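Local coordinates for flagellar hook associated protein type 3 FlgL (Legionella pneumophila subsp. pneumophila, PDB 5YTI) that probably serves as a structural component of the bacterial flagellum, as a hook-associated member of the flagellin family, at residues A[304-309]-A[322-327]. Numbering follows the deposited sequence.
Sequences INNLNK and TENNQL
Asn-306 and Asn-324 are the pair whose CA atoms lie nearest between 304-309 and 322-327, 7.8 Å apart, where the last turn of helix 296-307 meets an early turn of the long helix 316-374 in a helical hairpin, its two arms running roughly antiparallel, in the helical part of this flagellin-family protein. Asn-306 supplies the largest share of the contact, 75 of the 142 Å² buried between the segments, summed over both sides. It points its CB toward 322-327 and extends its amide between the helices. There the amide splits its contacts. On one side, OD1 lies against the aliphatic part of Glu-323, 3.2 Å from Glu-323 CG, while the two side chains run past one another in opposite senses. With CG anti to the backbone N (chi1 160°), the Glu-323 chain presents CB and CG to Asn-306 OD1 and, bent at chi2, sends its carboxylate to a salt bridge with Arg-302, one turn earlier on helix 296-307. On the other side, the amide of Asn-306 meets that of Asn-324 with the two planes 80° apart, nearly perpendicular. Asn-324 is itself gripped by Gln-94, which donates to OD1, and by the carbonyl of Ala-97, which accepts from ND2; these two bonds link the contact to the C-terminal end of helix 49-96, while Gln-321 OE1, a second acceptor for ND2, belongs to the same helix as Asn-324. Leu-327, one turn further on, adds an apolar flank, its CD1 4.4 Å from Asn-306 CB. At the buried centre, Asn-306 ND2 lies 3.0 Å from Asn-324 OD1.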
ATOM      1  N   ILE A 304     -19.347  -6.812  -4.955  1.00 84.29           N
ATOM      2  CA  ILE A 304     -20.755  -6.682  -5.389  1.00 87.25           C
ATOM      3  C   ILE A 304     -20.931  -6.860  -6.924  1.00 89.53           C
ATOM      4  O   ILE A 304     -21.757  -7.660  -7.385  1.00 93.06           O
ATOM      5  CB  ILE A 304     -21.348  -5.306  -4.997  1.00 86.30           C
ATOM      6  CG1 ILE A 304     -21.482  -5.151  -3.478  1.00 86.16           C
ATOM      7  CG2 ILE A 304     -22.683  -5.070  -5.687  1.00 86.13           C
ATOM      8  CD1 ILE A 304     -21.752  -3.710  -3.033  1.00 85.81           C
ATOM      9  N   ASN A 305     -20.178  -6.118  -7.727  1.00 87.31           N
ATOM     10  CA  ASN A 305     -20.238  -6.332  -9.159  1.00 87.21           C
ATOM     11  C   ASN A 305     -20.074  -7.811  -9.464  1.00 89.21           C
ATOM     12  O   ASN A 305     -20.774  -8.321 -10.315  1.00 93.14           O
ATOM     13  CB  ASN A 305     -19.164  -5.552  -9.900  1.00 85.45           C
ATOM     14  CG  ASN A 305     -19.369  -4.050  -9.830  1.00 85.29           C
ATOM     15  OD1 ASN A 305     -18.576  -3.291 -10.379  1.00 86.84           O
ATOM     16  ND2 ASN A 305     -20.424  -3.611  -9.150  1.00 87.10           N
ATOM     17  N   ASN A 306     -19.175  -8.497  -8.759  1.00 89.09           N
ATOM     18  CA  ASN A 306     -18.842  -9.892  -9.058  1.00 88.93           C
ATOM     19  C   ASN A 306     -19.930 -10.881  -8.626  1.00 90.52           C
ATOM     20  O   ASN A 306     -20.260 -11.834  -9.316  1.00 87.59           O
ATOM     21  CB  ASN A 306     -17.559 -10.252  -8.329  1.00 90.72           C
ATOM     22  CG  ASN A 306     -16.678 -11.169  -9.133  1.00 90.25           C
ATOM     23  OD1 ASN A 306     -16.291 -10.828 -10.234  1.00 92.32           O
ATOM     24  ND2 ASN A 306     -16.337 -12.326  -8.577  1.00 91.52           N
ATOM     25  N   LEU A 307     -20.486 -10.667  -7.451  1.00 91.83           N
ATOM     26  CA  LEU A 307     -21.570 -11.510  -7.007  1.00 93.25           C
ATOM     27  C   LEU A 307     -22.771 -11.448  -7.938  1.00 93.99           C
ATOM     28  O   LEU A 307     -23.594 -12.349  -7.921  1.00 94.53           O
ATOM     29  CB  LEU A 307     -21.984 -11.097  -5.603  1.00 93.24           C
ATOM     30  CG  LEU A 307     -20.926 -11.513  -4.611  1.00 92.87           C
ATOM     31  CD1 LEU A 307     -21.245 -10.951  -3.243  1.00 92.24           C
ATOM     32  CD2 LEU A 307     -20.872 -13.035  -4.620  1.00 94.77           C
ATOM     33  N   ASN A 308     -22.870 -10.370  -8.716  1.00 95.53           N
ATOM     34  CA  ASN A 308     -23.966 -10.144  -9.672  1.00 96.58           C
ATOM     35  C   ASN A 308     -23.680 -10.627 -11.099  1.00 98.27           C
ATOM     36  O   ASN A 308     -24.540 -10.546 -11.948  1.00100.16           O
ATOM     37  CB  ASN A 308     -24.326  -8.646  -9.727  1.00 94.47           C
ATOM     38  CG  ASN A 308     -25.118  -8.186  -8.517  1.00 92.39           C
ATOM     39  OD1 ASN A 308     -25.959  -8.923  -7.973  1.00 91.59           O
ATOM     40  ND2 ASN A 308     -24.860  -6.957  -8.087  1.00 92.15           N
ATOM     41  N   LYS A 309     -22.485 -11.121 -11.381  1.00103.36           N
ATOM     42  CA  LYS A 309     -22.188 -11.601 -12.724  1.00109.68           C
ATOM     43  C   LYS A 309     -23.009 -12.847 -12.983  1.00111.33           C
ATOM     44  O   LYS A 309     -23.404 -13.513 -12.046  1.00115.28           O
ATOM     45  CB  LYS A 309     -20.703 -11.970 -12.879  1.00112.52           C
ATOM     46  CG  LYS A 309     -19.720 -10.823 -12.735  1.00115.86           C
ATOM     47  CD  LYS A 309     -19.787  -9.850 -13.902  1.00120.80           C
ATOM     48  CE  LYS A 309     -19.794  -8.402 -13.410  1.00123.90           C
ATOM     49  NZ  LYS A 309     -20.018  -7.412 -14.499  1.00125.38           N
ATOM     50  N   THR A 322     -10.970 -15.914 -11.190  1.00 88.15           N
ATOM     51  CA  THR A 322      -9.765 -15.115 -11.265  1.00 87.51           C
ATOM     52  C   THR A 322      -9.823 -13.855 -10.404  1.00 87.67           C
ATOM     53  O   THR A 322      -8.842 -13.490  -9.723  1.00 89.30           O
ATOM     54  CB  THR A 322      -9.512 -14.679 -12.689  1.00 86.46           C
ATOM     55  OG1 THR A 322      -9.386 -15.839 -13.523  1.00 84.82           O
ATOM     56  CG2 THR A 322      -8.244 -13.838 -12.733  1.00 86.55           C
ATOM     57  N   GLU A 323     -10.977 -13.199 -10.483  1.00 86.71           N
ATOM     58  CA  GLU A 323     -11.273 -11.996  -9.743  1.00 86.32           C
ATOM     59  C   GLU A 323     -11.650 -12.320  -8.287  1.00 86.46           C
ATOM     60  O   GLU A 323     -11.335 -11.548  -7.411  1.00 87.90           O
ATOM     61  CB  GLU A 323     -12.375 -11.200 -10.468  1.00 87.12           C
ATOM     62  CG  GLU A 323     -13.165 -10.174  -9.636  1.00 89.27           C
ATOM     63  CD  GLU A 323     -12.682  -8.707  -9.705  1.00 89.27           C
ATOM     64  OE1 GLU A 323     -11.529  -8.444 -10.131  1.00 83.49           O
ATOM     65  OE2 GLU A 323     -13.477  -7.795  -9.293  1.00 89.83           O
ATOM     66  N   ASN A 324     -12.310 -13.444  -8.008  1.00 86.20           N
ATOM     67  CA  ASN A 324     -12.563 -13.827  -6.607  1.00 83.22           C
ATOM     68  C   ASN A 324     -11.251 -13.877  -5.841  1.00 83.79           C
ATOM     69  O   ASN A 324     -11.146 -13.252  -4.789  1.00 85.20           O
ATOM     70  CB  ASN A 324     -13.212 -15.204  -6.470  1.00 82.36           C
ATOM     71  CG  ASN A 324     -14.715 -15.196  -6.663  1.00 82.38           C
ATOM     72  OD1 ASN A 324     -15.416 -14.186  -6.451  1.00 82.80           O
ATOM     73  ND2 ASN A 324     -15.231 -16.361  -7.039  1.00 81.34           N
ATOM     74  N   ASN A 325     -10.270 -14.633  -6.355  1.00 83.87           N
ATOM     75  CA  ASN A 325      -8.946 -14.761  -5.736  1.00 82.86           C
ATOM     76  C   ASN A 325      -8.304 -13.425  -5.430  1.00 80.41           C
ATOM     77  O   ASN A 325      -7.588 -13.273  -4.411  1.00 79.32           O
ATOM     78  CB  ASN A 325      -7.988 -15.483  -6.661  1.00 86.05           C
ATOM     79  CG  ASN A 325      -8.159 -16.959  -6.614  1.00 89.35           C
ATOM     80  OD1 ASN A 325      -9.252 -17.436  -6.876  1.00 94.83           O
ATOM     81  ND2 ASN A 325      -7.090 -17.703  -6.248  1.00 89.11           N
ATOM     82  N   GLN A 326      -8.523 -12.472  -6.332  1.00 76.31           N
ATOM     83  CA  GLN A 326      -7.945 -11.139  -6.156  1.00 76.81           C
ATOM     84  C   GLN A 326      -8.643 -10.449  -5.011  1.00 77.42           C
ATOM     85  O   GLN A 326      -8.004  -9.893  -4.130  1.00 79.81           O
ATOM     86  CB  GLN A 326      -8.031 -10.291  -7.445  1.00 74.63           C
ATOM     87  CG  GLN A 326      -7.155 -10.825  -8.571  1.00 74.08           C
ATOM     88  CD  GLN A 326      -5.773 -10.243  -8.552  1.00 71.95           C
ATOM     89  OE1 GLN A 326      -5.637  -9.028  -8.603  1.00 70.50           O
ATOM     90  NE2 GLN A 326      -4.735 -11.093  -8.510  1.00 72.64           N
ATOM     91  N   LEU A 327      -9.967 -10.509  -5.019  1.00 79.69           N
ATOM     92  CA  LEU A 327     -10.758  -9.795  -4.039  1.00 80.02           C
ATOM     93  C   LEU A 327     -10.544 -10.381  -2.652  1.00 80.08           C
ATOM     94  O   LEU A 327     -10.701  -9.695  -1.667  1.00 81.41           O
ATOM     95  CB  LEU A 327     -12.234  -9.785  -4.423  1.00 81.36           C
ATOM     96  CG  LEU A 327     -12.611  -8.884  -5.602  1.00 82.38           C
ATOM     97  CD1 LEU A 327     -14.062  -9.123  -5.983  1.00 83.74           C
ATOM     98  CD2 LEU A 327     -12.413  -7.414  -5.254  1.00 83.89           C
TER